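Local coordinates for protein HepC.19480.a.B1 (Helicobacter pylori, PDB 6MTZ) that is of unknown function but is probably a metal-dependent phosphoesterase of the DHH family, at residues Thr121-Cys124 / Ala125-Val129; Thr145-Leu148 / Glu149-Glu153; Tyr166-Glu169 / Leu170-Cys174; Ala213-Ala216 / Tyr217-Leu221. One frame throughout, in Å; residues are numbered along the deposited sequence.

In the fold
All four contacts are local and lie in series along the chain, so none closes a loop and none encloses or crosses another. Contact 1 joins the turn after strand 117-119, an outer strand of the parallel sheet, to the start of helix 125-136. Contact 2 forms the first turns of helix 145-159, which packs on helix 125-136 through Thr126, Lys127, Val152 and Glu153. Contact 3 opens helix 168-180, just before which Tyr166 rests on Pro150 and Glu153 of contact 2. Contact 4 opens helix 213-228 and meets contact 3 through Leu170 and Val173 against Tyr217. The series thus runs from the sheet edge through four helices.

Contact 1: Thr121-Cys124 / Ala125-Val129; sequences TNRC and ATKIV
Cys124 caps the helix that starts at Ala125, gripping its first turn with two acceptors. Among the hydrogen bonds, the sulfur SG accepts Lys127 N at 3.3 Å, a side-chain N-cap bond. A chi1 of 75° sets SG between the backbone N and the carbonyl carbon and turns it toward that amide. The carbonyl takes the next one: Ile128 N donates to Cys124 O at 3.2 Å, nearly straight at 172° and in the carbonyl plane. Lys127 N also makes a weak, bent hydrogen bond (121°) to Cys124 O.

Apolar packing is carried by Arg123 and Ile128. Ile128 CG1 sits over the centre of one guanidinium face, 3.9 Å above the plane of Arg123, and it also touches Arg123 CB at 3.8 Å. The Arg123 stem meets Lys127 at about a right angle, CD against CG at 4.0 Å.

The charged ends have partners beyond the turn: Arg123 with Asp120 and Glu131, Lys127 with Glu153. Asp20, at the start of helix 19-29, accepts from the amides of Ala125 and Thr126. Helix 145-159 packs on Cys124 through Val155 and Asp159, while strand 95-102 presents Leu101 to Ile128 and Val129.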
ATOM      1  N   THR A 121      -3.489 -21.943 -11.866  1.00 37.20           N
ATOM      2  CA  THR A 121      -4.021 -20.886 -12.720  1.00 35.05           C
ATOM      3  C   THR A 121      -5.542 -20.852 -12.750  1.00 35.96           C
ATOM      4  O   THR A 121      -6.114 -19.950 -13.373  1.00 36.19           O
ATOM      5  CB  THR A 121      -3.497 -21.044 -14.156  1.00 44.65           C
ATOM      6  OG1 THR A 121      -4.026 -22.249 -14.733  1.00 45.94           O
ATOM      7  CG2 THR A 121      -1.976 -21.108 -14.170  1.00 47.31           C
ATOM      8  N   ASN A 122      -6.207 -21.809 -12.113  1.00 42.64           N
ATOM      9  CA  ASN A 122      -7.656 -21.922 -12.190  1.00 48.30           C
ATOM     10  C   ASN A 122      -8.393 -21.220 -11.052  1.00 40.86           C
ATOM     11  O   ASN A 122      -9.629 -21.236 -11.037  1.00 41.40           O
ATOM     12  CB  ASN A 122      -8.039 -23.397 -12.235  1.00 51.30           C
ATOM     13  CG  ASN A 122      -7.510 -24.079 -13.473  1.00 59.72           C
ATOM     14  OD1 ASN A 122      -7.618 -23.542 -14.578  1.00 59.95           O
ATOM     15  ND2 ASN A 122      -6.904 -25.248 -13.298  1.00 50.42           N
ATOM     16  N   ARG A 123      -7.679 -20.617 -10.105  1.00 30.90           N
ATOM     17  CA  ARG A 123      -8.290 -19.940  -8.968  1.00 29.46           C
ATOM     18  C   ARG A 123      -7.623 -18.591  -8.778  1.00 36.27           C
ATOM     19  O   ARG A 123      -6.466 -18.394  -9.156  1.00 33.88           O
ATOM     20  CB  ARG A 123      -8.154 -20.747  -7.663  1.00 33.82           C
ATOM     21  CG  ARG A 123      -9.117 -21.931  -7.527  1.00 37.95           C
ATOM     22  CD  ARG A 123      -8.823 -22.723  -6.265  1.00 36.75           C
ATOM     23  NE  ARG A 123      -7.552 -23.438  -6.364  1.00 42.39           N
ATOM     24  CZ  ARG A 123      -6.867 -23.904  -5.321  1.00 39.63           C
ATOM     25  NH1 ARG A 123      -7.320 -23.725  -4.089  1.00 31.05           N
ATOM     26  NH2 ARG A 123      -5.718 -24.544  -5.512  1.00 41.69           N
ATOM     27  N   CYS A 124      -8.355 -17.663  -8.178  1.00 27.15           N
ATOM     28  CA  CYS A 124      -7.719 -16.424  -7.784  1.00 29.81           C
ATOM     29  C   CYS A 124      -6.821 -16.693  -6.583  1.00 36.50           C
ATOM     30  O   CYS A 124      -6.961 -17.704  -5.881  1.00 34.30           O
ATOM     31  CB  CYS A 124      -8.758 -15.353  -7.447  1.00 28.03           C
ATOM     32  SG  CYS A 124      -9.581 -15.610  -5.845  1.00 29.22           S
ATOM     33  N   ALA A 125      -5.885 -15.770  -6.350  1.00 22.42           N
ATOM     34  CA  ALA A 125      -4.948 -15.944  -5.247  1.00 28.68           C
ATOM     35  C   ALA A 125      -5.669 -15.976  -3.907  1.00 35.54           C
ATOM     36  O   ALA A 125      -5.300 -16.756  -3.022  1.00 27.93           O
ATOM     37  CB  ALA A 125      -3.897 -14.836  -5.270  1.00 22.07           C
ATOM     38  N   THR A 126      -6.711 -15.147  -3.740  1.00 25.52           N
ATOM     39  CA  THR A 126      -7.430 -15.130  -2.470  1.00 26.05           C
ATOM     40  C   THR A 126      -8.009 -16.502  -2.127  1.00 27.82           C
ATOM     41  O   THR A 126      -7.929 -16.944  -0.977  1.00 22.38           O
ATOM     42  CB  THR A 126      -8.529 -14.069  -2.503  1.00 24.16           C
ATOM     43  OG1 THR A 126      -7.916 -12.780  -2.532  1.00 27.22           O
ATOM     44  CG2 THR A 126      -9.379 -14.142  -1.241  1.00 22.95           C
ATOM     45  N   LYS A 127      -8.567 -17.207  -3.115  1.00 26.49           N
ATOM     46  CA  LYS A 127      -9.149 -18.511  -2.826  1.00 26.86           C
ATOM     47  C   LYS A 127      -8.066 -19.533  -2.506  1.00 30.98           C
ATOM     48  O   LYS A 127      -8.227 -20.347  -1.590  1.00 30.51           O
ATOM     49  CB  LYS A 127     -10.013 -18.979  -3.996  1.00 25.82           C
ATOM     50  CG  LYS A 127     -10.783 -20.280  -3.712  1.00 26.07           C
ATOM     51  CD  LYS A 127     -11.982 -20.424  -4.663  1.00 25.81           C
ATOM     52  CE  LYS A 127     -12.854 -21.643  -4.295  1.00 32.05           C
ATOM     53  NZ  LYS A 127     -13.832 -21.971  -5.381  1.00 31.60           N
ATOM     54  N   ILE A 128      -6.947 -19.493  -3.237  1.00 23.61           N
ATOM     55  CA  ILE A 128      -5.807 -20.346  -2.910  1.00 22.35           C
ATOM     56  C   ILE A 128      -5.341 -20.097  -1.474  1.00 29.73           C
ATOM     57  O   ILE A 128      -5.146 -21.038  -0.700  1.00 24.09           O
ATOM     58  CB  ILE A 128      -4.658 -20.131  -3.915  1.00 27.75           C
ATOM     59  CG1 ILE A 128      -5.101 -20.440  -5.346  1.00 30.18           C
ATOM     60  CG2 ILE A 128      -3.460 -20.995  -3.536  1.00 22.32           C
ATOM     61  CD1 ILE A 128      -4.072 -20.043  -6.382  1.00 23.99           C
ATOM     62  N   VAL A 129      -5.149 -18.824  -1.098  1.00 24.47           N
ATOM     63  CA  VAL A 129      -4.757 -18.504   0.277  1.00 21.24           C
ATOM     64  C   VAL A 129      -5.760 -19.084   1.263  1.00 25.95           C
ATOM     65  O   VAL A 129      -5.386 -19.722   2.255  1.00 30.81           O
ATOM     66  CB  VAL A 129      -4.620 -16.984   0.477  1.00 28.12           C
ATOM     67  CG1 VAL A 129      -4.405 -16.669   1.973  1.00 18.96           C
ATOM     68  CG2 VAL A 129      -3.476 -16.435  -0.364  1.00 25.24           C
TER

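Contact 2: Thr145-Leu148 / Glu149-Glu153; sequences TTWL and EPLVE. With EDO (1,2-ethanediol), chain C.
The Trp147 indole meets Leu151 at its edge, where CZ3 lies 4.0 Å from Leu151 CD1, close to the ring plane. The two side chains run alongside each other. Over one indole face, toward the rim, lies Leu148 CB. The other flat group is the Glu149 carboxylate: Thr145 CG2 comes alongside it, 3.4 Å from Glu149 OE2. The Glu149 chain is extended beyond CG (chi2 -177°), which carries that oxygen to the hydroxyl of Tyr130, its hydrogen-bond partner on helix 125-136.

Backbone bonds hold the turns: Glu149 N to Thr145 O, Leu151 N to Trp147 O, and Val152 N to Leu148 O at 2.9 Å. Pro150 interrupts the series, since its nitrogen carries no hydrogen. Its ring instead presses CG to 3.2 Å from Thr146 O, and CD touches Trp147 O at 3.3 Å.

At the far end a 1,2-ethanediol, probably from the crystallisation liquor, donates through O1 to Glu153 OE1 at 2.8 Å, an oxygen that also takes the salt bridge from Lys127; the diol bonds Glu131 too. Leu148 and Trp147 face Leu26 of helix 19-29. Such a break in the bonding ladder at an internal proline is the mark of a proline-kinked alpha-helix.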
ATOM      1  N   THR A 145     -16.846 -17.312   9.269  1.00 27.53           N
ATOM      2  CA  THR A 145     -16.801 -18.130   8.064  1.00 29.22           C
ATOM      3  C   THR A 145     -18.029 -17.916   7.184  1.00 22.48           C
ATOM      4  O   THR A 145     -17.932 -17.975   5.954  1.00 29.21           O
ATOM      5  CB  THR A 145     -16.658 -19.603   8.449  1.00 29.81           C
ATOM      6  OG1 THR A 145     -15.454 -19.778   9.216  1.00 22.65           O
ATOM      7  CG2 THR A 145     -16.578 -20.472   7.195  1.00 29.07           C
ATOM      8  N   THR A 146     -19.182 -17.628   7.785  1.00 27.89           N
ATOM      9  CA  THR A 146     -20.393 -17.532   6.981  1.00 21.21           C
ATOM     10  C   THR A 146     -20.381 -16.318   6.054  1.00 24.35           C
ATOM     11  O   THR A 146     -21.094 -16.323   5.046  1.00 29.42           O
ATOM     12  CB  THR A 146     -21.623 -17.516   7.894  1.00 42.73           C
ATOM     13  OG1 THR A 146     -21.511 -16.447   8.827  1.00 43.95           O
ATOM     14  CG2 THR A 146     -21.711 -18.813   8.670  1.00 50.06           C
ATOM     15  N   TRP A 147     -19.597 -15.276   6.358  1.00 26.02           N
ATOM     16  CA  TRP A 147     -19.390 -14.232   5.361  1.00 26.02           C
ATOM     17  C   TRP A 147     -18.039 -14.329   4.669  1.00 23.14           C
ATOM     18  O   TRP A 147     -17.917 -13.884   3.520  1.00 26.07           O
ATOM     19  CB  TRP A 147     -19.561 -12.828   5.967  1.00 27.87           C
ATOM     20  CG  TRP A 147     -18.599 -12.441   7.064  1.00 29.81           C
ATOM     21  CD1 TRP A 147     -18.836 -12.489   8.413  1.00 30.66           C
ATOM     22  CD2 TRP A 147     -17.273 -11.919   6.911  1.00 23.62           C
ATOM     23  NE1 TRP A 147     -17.731 -12.051   9.103  1.00 27.37           N
ATOM     24  CE2 TRP A 147     -16.764 -11.684   8.205  1.00 23.09           C
ATOM     25  CE3 TRP A 147     -16.463 -11.635   5.808  1.00 30.20           C
ATOM     26  CZ2 TRP A 147     -15.497 -11.170   8.423  1.00 19.68           C
ATOM     27  CZ3 TRP A 147     -15.189 -11.125   6.029  1.00 27.22           C
ATOM     28  CH2 TRP A 147     -14.719 -10.908   7.326  1.00 27.92           C
ATOM     29  N   LEU A 148     -17.040 -14.935   5.310  1.00 23.72           N
ATOM     30  CA  LEU A 148     -15.707 -14.953   4.721  1.00 26.65           C
ATOM     31  C   LEU A 148     -15.660 -15.830   3.468  1.00 25.78           C
ATOM     32  O   LEU A 148     -15.081 -15.429   2.445  1.00 20.35           O
ATOM     33  CB  LEU A 148     -14.682 -15.406   5.763  1.00 21.34           C
ATOM     34  CG  LEU A 148     -13.243 -15.458   5.235  1.00 22.04           C
ATOM     35  CD1 LEU A 148     -12.824 -14.106   4.654  1.00 22.66           C
ATOM     36  CD2 LEU A 148     -12.296 -15.870   6.333  1.00 28.22           C
ATOM     37  N   GLU A 149     -16.286 -17.019   3.511  1.00 27.26           N
ATOM     38  CA  GLU A 149     -16.237 -17.879   2.329  1.00 22.31           C
ATOM     39  C   GLU A 149     -17.012 -17.275   1.159  1.00 24.31           C
ATOM     40  O   GLU A 149     -16.526 -17.334   0.024  1.00 30.16           O
ATOM     41  CB  GLU A 149     -16.726 -19.297   2.652  1.00 20.75           C
ATOM     42  CG  GLU A 149     -15.713 -20.059   3.504  1.00 34.65           C
ATOM     43  CD  GLU A 149     -16.111 -21.496   3.787  1.00 39.59           C
ATOM     44  OE1 GLU A 149     -17.183 -21.931   3.320  1.00 46.99           O
ATOM     45  OE2 GLU A 149     -15.345 -22.193   4.486  1.00 34.07           O
ATOM     46  N   PRO A 150     -18.192 -16.678   1.368  1.00 24.23           N
ATOM     47  CA  PRO A 150     -18.823 -15.951   0.253  1.00 26.51           C
ATOM     48  C   PRO A 150     -17.960 -14.824  -0.296  1.00 25.84           C
ATOM     49  O   PRO A 150     -17.893 -14.626  -1.517  1.00 26.68           O
ATOM     50  CB  PRO A 150     -20.116 -15.422   0.885  1.00 26.34           C
ATOM     51  CG  PRO A 150     -20.455 -16.479   1.876  1.00 33.61           C
ATOM     52  CD  PRO A 150     -19.123 -16.808   2.500  1.00 28.53           C
ATOM     53  N   LEU A 151     -17.299 -14.073   0.580  1.00 25.58           N
ATOM     54  CA  LEU A 151     -16.416 -13.009   0.108  1.00 24.76           C
ATOM     55  C   LEU A 151     -15.285 -13.578  -0.738  1.00 23.39           C
ATOM     56  O   LEU A 151     -14.946 -13.024  -1.792  1.00 26.58           O
ATOM     57  CB  LEU A 151     -15.874 -12.210   1.297  1.00 27.69           C
ATOM     58  CG  LEU A 151     -15.145 -10.880   1.023  1.00 33.72           C
ATOM     59  CD1 LEU A 151     -15.218  -9.979   2.233  1.00 32.21           C
ATOM     60  CD2 LEU A 151     -13.685 -11.101   0.670  1.00 34.75           C
ATOM     61  N   VAL A 152     -14.695 -14.691  -0.295  1.00 24.27           N
ATOM     62  CA  VAL A 152     -13.631 -15.323  -1.066  1.00 19.57           C
ATOM     63  C   VAL A 152     -14.144 -15.734  -2.437  1.00 24.66           C
ATOM     64  O   VAL A 152     -13.516 -15.448  -3.464  1.00 24.92           O
ATOM     65  CB  VAL A 152     -13.051 -16.517  -0.292  1.00 27.80           C
ATOM     66  CG1 VAL A 152     -12.199 -17.379  -1.216  1.00 22.64           C
ATOM     67  CG2 VAL A 152     -12.238 -16.008   0.885  1.00 31.26           C
ATOM     68  N   GLU A 153     -15.303 -16.396  -2.471  1.00 23.51           N
ATOM     69  CA  GLU A 153     -15.855 -16.868  -3.734  1.00 24.68           C
ATOM     70  C   GLU A 153     -16.179 -15.702  -4.668  1.00 28.11           C
ATOM     71  O   GLU A 153     -15.973 -15.791  -5.888  1.00 26.51           O
ATOM     72  CB  GLU A 153     -17.093 -17.728  -3.467  1.00 23.95           C
ATOM     73  CG  GLU A 153     -17.597 -18.476  -4.707  1.00 36.94           C
ATOM     74  CD  GLU A 153     -16.614 -19.546  -5.216  1.00 41.97           C
ATOM     75  OE1 GLU A 153     -15.688 -19.955  -4.470  1.00 30.69           O
ATOM     76  OE2 GLU A 153     -16.775 -19.982  -6.378  1.00 35.92           O
TER
HETATM   77  C1  EDO C 601     -14.933 -20.252  -0.519  1.00 51.55           C
HETATM   78  O1  EDO C 601     -15.750 -20.454  -1.680  1.00 54.42           O
HETATM   79  C2  EDO C 601     -13.495 -20.683  -0.811  1.00 54.57           C
HETATM   80  O2  EDO C 601     -13.230 -21.989  -0.287  1.00 48.44           O

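Contact 3: Tyr166-Glu169 / Leu170-Cys174; sequences YGFE and LGKVC
Phe168 and Lys172 make the tight part of this turn: Lys172 CD lies over one face of the phenyl ring, 3.5 Å from Phe168 CZ and equally near CE2. Trp161 meets the same ring edge-to-face. The backbone bonds here are firm: Gly171 N reaches Gly167 O at 2.8 Å, and Lys172 N reaches Phe168 O at 3.1 Å. Leu170 is buried, touching Met154 of helix 145-159 and Tyr217 of helix 213-228.

The solvent side belongs to Glu169, which is exposed. There the lysine chain bends at chi3 (49°), which brings its amine round beside the carboxylate. Lys172 NZ donates to Glu169 OE2 at 3.1 Å in a salt bridge, meeting the oxygen on the syn side, 26° out of the carboxylate plane. The other oxygen, Glu169 OE1, lies in plane at the Phe168 edge, so ring and amine flank one carboxylate. The backbone is slacker too, for Val173 N to Glu169 O is a weak bond at 3.4 Å.

Gly167 occupies the N-cap position with a positive phi of 69°. A Glu-Lys salt bridge spaced i to i+3 is a common surface pairing in alpha-helices, here on the N-terminal turn of helix 168-180.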
ATOM      1  N   TYR A 166     -20.713 -17.103  -8.274  1.00 26.79           N
ATOM      2  CA  TYR A 166     -21.281 -16.415  -7.127  1.00 24.49           C
ATOM      3  C   TYR A 166     -20.630 -15.056  -6.943  1.00 31.78           C
ATOM      4  O   TYR A 166     -19.408 -14.926  -7.023  1.00 35.59           O
ATOM      5  CB  TYR A 166     -21.105 -17.243  -5.853  1.00 22.58           C
ATOM      6  CG  TYR A 166     -21.524 -16.472  -4.618  1.00 31.09           C
ATOM      7  CD1 TYR A 166     -22.847 -16.469  -4.199  1.00 32.34           C
ATOM      8  CD2 TYR A 166     -20.600 -15.727  -3.889  1.00 27.50           C
ATOM      9  CE1 TYR A 166     -23.237 -15.764  -3.074  1.00 32.77           C
ATOM     10  CE2 TYR A 166     -20.984 -15.004  -2.779  1.00 31.50           C
ATOM     11  CZ  TYR A 166     -22.305 -15.032  -2.379  1.00 38.08           C
ATOM     12  OH  TYR A 166     -22.696 -14.337  -1.275  1.00 36.24           O
ATOM     13  N   GLY A 167     -21.461 -14.044  -6.692  1.00 32.08           N
ATOM     14  CA  GLY A 167     -20.958 -12.723  -6.360  1.00 29.82           C
ATOM     15  C   GLY A 167     -20.272 -11.982  -7.488  1.00 26.36           C
ATOM     16  O   GLY A 167     -19.547 -11.033  -7.224  1.00 29.20           O
ATOM     17  N   PHE A 168     -20.497 -12.379  -8.744  1.00 34.59           N
ATOM     18  CA  PHE A 168     -19.763 -11.777  -9.854  1.00 29.24           C
ATOM     19  C   PHE A 168     -19.995 -10.268  -9.942  1.00 26.76           C
ATOM     20  O   PHE A 168     -19.038  -9.485  -9.944  1.00 30.89           O
ATOM     21  CB  PHE A 168     -20.151 -12.459 -11.163  1.00 27.33           C
ATOM     22  CG  PHE A 168     -19.599 -11.782 -12.386  1.00 29.06           C
ATOM     23  CD1 PHE A 168     -18.272 -11.948 -12.749  1.00 26.88           C
ATOM     24  CD2 PHE A 168     -20.411 -10.983 -13.181  1.00 36.31           C
ATOM     25  CE1 PHE A 168     -17.760 -11.334 -13.888  1.00 33.22           C
ATOM     26  CE2 PHE A 168     -19.908 -10.364 -14.317  1.00 37.27           C
ATOM     27  CZ  PHE A 168     -18.577 -10.543 -14.670  1.00 39.49           C
ATOM     28  N   GLU A 169     -21.255  -9.837 -10.032  1.00 28.98           N
ATOM     29  CA  GLU A 169     -21.521  -8.408 -10.228  1.00 25.06           C
ATOM     30  C   GLU A 169     -21.050  -7.574  -9.040  1.00 21.16           C
ATOM     31  O   GLU A 169     -20.458  -6.504  -9.223  1.00 27.71           O
ATOM     32  CB  GLU A 169     -23.008  -8.176 -10.496  1.00 27.21           C
ATOM     33  CG  GLU A 169     -23.503  -8.825 -11.797  1.00 30.93           C
ATOM     34  CD  GLU A 169     -22.909  -8.180 -13.033  1.00 33.14           C
ATOM     35  OE1 GLU A 169     -23.005  -8.781 -14.117  1.00 38.92           O
ATOM     36  OE2 GLU A 169     -22.340  -7.073 -12.921  1.00 37.70           O
ATOM     37  N   LEU A 170     -21.287  -8.049  -7.814  1.00 27.30           N
ATOM     38  CA  LEU A 170     -20.762  -7.353  -6.635  1.00 21.01           C
ATOM     39  C   LEU A 170     -19.234  -7.303  -6.633  1.00 27.98           C
ATOM     40  O   LEU A 170     -18.642  -6.305  -6.211  1.00 22.09           O
ATOM     41  CB  LEU A 170     -21.275  -8.029  -5.370  1.00 20.15           C
ATOM     42  CG  LEU A 170     -20.764  -7.508  -4.020  1.00 31.01           C
ATOM     43  CD1 LEU A 170     -21.264  -6.081  -3.755  1.00 18.14           C
ATOM     44  CD2 LEU A 170     -21.229  -8.457  -2.913  1.00 25.07           C
ATOM     45  N   GLY A 171     -18.573  -8.371  -7.098  1.00 24.69           N
ATOM     46  CA  GLY A 171     -17.113  -8.355  -7.171  1.00 17.42           C
ATOM     47  C   GLY A 171     -16.557  -7.289  -8.104  1.00 29.05           C
ATOM     48  O   GLY A 171     -15.487  -6.725  -7.849  1.00 20.65           O
ATOM     49  N   LYS A 172     -17.259  -6.996  -9.199  1.00 25.64           N
ATOM     50  CA  LYS A 172     -16.802  -5.915 -10.070  1.00 29.43           C
ATOM     51  C   LYS A 172     -16.822  -4.581  -9.331  1.00 34.48           C
ATOM     52  O   LYS A 172     -15.894  -3.770  -9.461  1.00 23.58           O
ATOM     53  CB  LYS A 172     -17.664  -5.871 -11.334  1.00 27.25           C
ATOM     54  CG  LYS A 172     -17.297  -6.975 -12.348  1.00 36.94           C
ATOM     55  CD  LYS A 172     -18.438  -7.341 -13.297  1.00 34.37           C
ATOM     56  CE  LYS A 172     -19.085  -6.142 -13.943  1.00 33.29           C
ATOM     57  NZ  LYS A 172     -20.062  -6.555 -15.018  1.00 38.49           N
ATOM     58  N   VAL A 173     -17.858  -4.356  -8.517  1.00 28.34           N
ATOM     59  CA  VAL A 173     -17.903  -3.153  -7.695  1.00 21.15           C
ATOM     60  C   VAL A 173     -16.714  -3.116  -6.744  1.00 28.50           C
ATOM     61  O   VAL A 173     -16.085  -2.065  -6.551  1.00 20.53           O
ATOM     62  CB  VAL A 173     -19.237  -3.068  -6.931  1.00 26.29           C
ATOM     63  CG1 VAL A 173     -19.247  -1.822  -6.030  1.00 19.25           C
ATOM     64  CG2 VAL A 173     -20.403  -3.020  -7.894  1.00 21.45           C
ATOM     65  N   CYS A 174     -16.365  -4.270  -6.158  1.00 22.28           N
ATOM     66  CA  CYS A 174     -15.257  -4.310  -5.209  1.00 23.77           C
ATOM     67  C   CYS A 174     -13.919  -4.090  -5.905  1.00 21.41           C
ATOM     68  O   CYS A 174     -13.031  -3.437  -5.354  1.00 21.90           O
ATOM     69  CB  CYS A 174     -15.256  -5.633  -4.448  1.00 24.09           C
ATOM     70  SG  CYS A 174     -16.633  -5.825  -3.305  1.00 29.27           S
TER

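Contact 4: Ala213-Ala216 / Tyr217-Leu221; sequences APVA and YDNDL
Tyr217 N donates to Ala213 O, Asp218 N to Pro214 O at 2.9 Å and Asn219 N to Val215 O at 3.0 Å, three successive alpha-helical bonds whose donors tilt somewhat from the carbonyl planes. The next is weak: Asp220 N to Ala216 O measures 3.3 Å with an angle of only 126°, and the same amide also donates to Tyr217 O at 3.1 Å.

A water supplements this slack turn. It donates to Ala216 O at 2.8 Å and to Asp220 OD1 at 2.6 Å, bridging carbonyl and carboxylate; the other carboxylate oxygen, OD2, is taken by the hydroxyl of Tyr207.

Val215 and Asn219 project together from successive turns, with the methyl CG1 of Val215 3.5 Å from Asn219 ND2, a plain van der Waals contact on the exposed flank. Tyr217 faces inward. Its CG stands opposite the backbone N (chi1 -178°), CB stays near Ala213 O at 3.4 Å, and the ring extends beyond the turn. There the hydroxyl bonds Leu200 O, while Tyr207 meets the ring edge-to-face. Asp218 departs toward Arg176 of helix 168-180, its salt-bridge partner, and Met177 on that same helix packs against Tyr217 and Leu221. The start of helix 213-228 thus turns Tyr217 to helix 168-180 and leaves Val215 and Asn219 on the exposed side, as in a helix packed by one face.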
ATOM      1  N   ALA A 213     -27.453  -6.763  -3.714  1.00 25.51           N
ATOM      2  CA  ALA A 213     -26.126  -6.466  -3.173  1.00 24.24           C
ATOM      3  C   ALA A 213     -25.234  -5.616  -4.081  1.00 27.16           C
ATOM      4  O   ALA A 213     -24.665  -4.630  -3.589  1.00 29.59           O
ATOM      5  CB  ALA A 213     -25.426  -7.784  -2.810  1.00 23.67           C
ATOM      6  N   PRO A 214     -25.046  -5.931  -5.368  1.00 26.11           N
ATOM      7  CA  PRO A 214     -24.135  -5.092  -6.184  1.00 28.19           C
ATOM      8  C   PRO A 214     -24.519  -3.617  -6.207  1.00 27.22           C
ATOM      9  O   PRO A 214     -23.677  -2.746  -5.960  1.00 33.70           O
ATOM     10  CB  PRO A 214     -24.235  -5.723  -7.586  1.00 32.16           C
ATOM     11  CG  PRO A 214     -24.775  -7.106  -7.365  1.00 36.85           C
ATOM     12  CD  PRO A 214     -25.660  -7.014  -6.162  1.00 23.86           C
ATOM     13  N   VAL A 215     -25.779  -3.312  -6.499  1.00 24.80           N
ATOM     14  CA  VAL A 215     -26.200  -1.919  -6.572  1.00 21.37           C
ATOM     15  C   VAL A 215     -26.221  -1.289  -5.188  1.00 28.19           C
ATOM     16  O   VAL A 215     -25.864  -0.119  -5.024  1.00 28.60           O
ATOM     17  CB  VAL A 215     -27.576  -1.812  -7.245  1.00 25.64           C
ATOM     18  CG1 VAL A 215     -28.067  -0.379  -7.190  1.00 32.25           C
ATOM     19  CG2 VAL A 215     -27.497  -2.298  -8.686  1.00 38.01           C
ATOM     20  N   ALA A 216     -26.662  -2.042  -4.179  1.00 27.74           N
ATOM     21  CA  ALA A 216     -26.740  -1.490  -2.833  1.00 37.42           C
ATOM     22  C   ALA A 216     -25.362  -1.095  -2.338  1.00 26.62           C
ATOM     23  O   ALA A 216     -25.173  -0.008  -1.786  1.00 31.75           O
ATOM     24  CB  ALA A 216     -27.381  -2.504  -1.883  1.00 37.71           C
ATOM     25  N   TYR A 217     -24.382  -1.978  -2.516  1.00 22.30           N
ATOM     26  CA  TYR A 217     -23.034  -1.636  -2.106  1.00 18.88           C
ATOM     27  C   TYR A 217     -22.486  -0.510  -2.972  1.00 25.38           C
ATOM     28  O   TYR A 217     -21.862   0.424  -2.459  1.00 20.59           O
ATOM     29  CB  TYR A 217     -22.130  -2.874  -2.169  1.00 25.53           C
ATOM     30  CG  TYR A 217     -20.707  -2.618  -1.703  1.00 26.43           C
ATOM     31  CD1 TYR A 217     -20.442  -2.307  -0.375  1.00 30.77           C
ATOM     32  CD2 TYR A 217     -19.636  -2.686  -2.586  1.00 29.53           C
ATOM     33  CE1 TYR A 217     -19.147  -2.072   0.062  1.00 25.08           C
ATOM     34  CE2 TYR A 217     -18.342  -2.463  -2.161  1.00 25.47           C
ATOM     35  CZ  TYR A 217     -18.105  -2.152  -0.827  1.00 30.27           C
ATOM     36  OH  TYR A 217     -16.821  -1.929  -0.380  1.00 30.62           O
ATOM     37  N   ASP A 218     -22.752  -0.553  -4.279  1.00 24.71           N
ATOM     38  CA  ASP A 218     -22.223   0.472  -5.177  1.00 19.26           C
ATOM     39  C   ASP A 218     -22.650   1.878  -4.742  1.00 27.56           C
ATOM     40  O   ASP A 218     -21.835   2.811  -4.740  1.00 24.59           O
ATOM     41  CB  ASP A 218     -22.679   0.184  -6.607  1.00 20.95           C
ATOM     42  CG  ASP A 218     -21.920   1.002  -7.646  1.00 23.33           C
ATOM     43  OD1 ASP A 218     -20.716   1.282  -7.439  1.00 24.45           O
ATOM     44  OD2 ASP A 218     -22.538   1.371  -8.668  1.00 25.87           O
ATOM     45  N   ASN A 219     -23.915   2.043  -4.350  1.00 24.88           N
ATOM     46  CA  ASN A 219     -24.454   3.357  -4.028  1.00 21.30           C
ATOM     47  C   ASN A 219     -24.138   3.804  -2.603  1.00 25.76           C
ATOM     48  O   ASN A 219     -24.340   4.983  -2.288  1.00 36.95           O
ATOM     49  CB  ASN A 219     -25.969   3.373  -4.246  1.00 20.68           C
ATOM     50  CG  ASN A 219     -26.344   3.403  -5.702  1.00 27.86           C
ATOM     51  OD1 ASN A 219     -25.572   3.876  -6.538  1.00 30.45           O
ATOM     52  ND2 ASN A 219     -27.526   2.887  -6.026  1.00 26.01           N
ATOM     53  N   ASP A 220     -23.657   2.899  -1.743  1.00 23.34           N
ATOM     54  CA  ASP A 220     -23.319   3.219  -0.358  1.00 27.99           C
ATOM     55  C   ASP A 220     -21.848   3.515  -0.163  1.00 29.49           C
ATOM     56  O   ASP A 220     -21.474   4.061   0.882  1.00 23.24           O
ATOM     57  CB  ASP A 220     -23.673   2.054   0.594  1.00 20.07           C
ATOM     58  CG  ASP A 220     -25.146   2.022   0.988  1.00 30.66           C
ATOM     59  OD1 ASP A 220     -25.945   2.844   0.488  1.00 33.08           O
ATOM     60  OD2 ASP A 220     -25.504   1.147   1.807  1.00 34.16           O
ATOM     61  N   LEU A 221     -21.011   3.149  -1.134  1.00 21.47           N
ATOM     62  CA  LEU A 221     -19.567   3.114  -0.910  1.00 21.25           C
ATOM     63  C   LEU A 221     -18.988   4.493  -0.606  1.00 21.62           C
ATOM     64  O   LEU A 221     -18.130   4.622   0.275  1.00 22.65           O
ATOM     65  CB  LEU A 221     -18.877   2.512  -2.133  1.00 29.18           C
ATOM     66  CG  LEU A 221     -17.355   2.495  -2.085  1.00 30.79           C
ATOM     67  CD1 LEU A 221     -16.835   1.806  -0.834  1.00 24.99           C
ATOM     68  CD2 LEU A 221     -16.835   1.795  -3.315  1.00 28.87           C
TER
HETATM   69  O   HOH W   1     -27.312   1.781  -1.413  1.00 33.27           O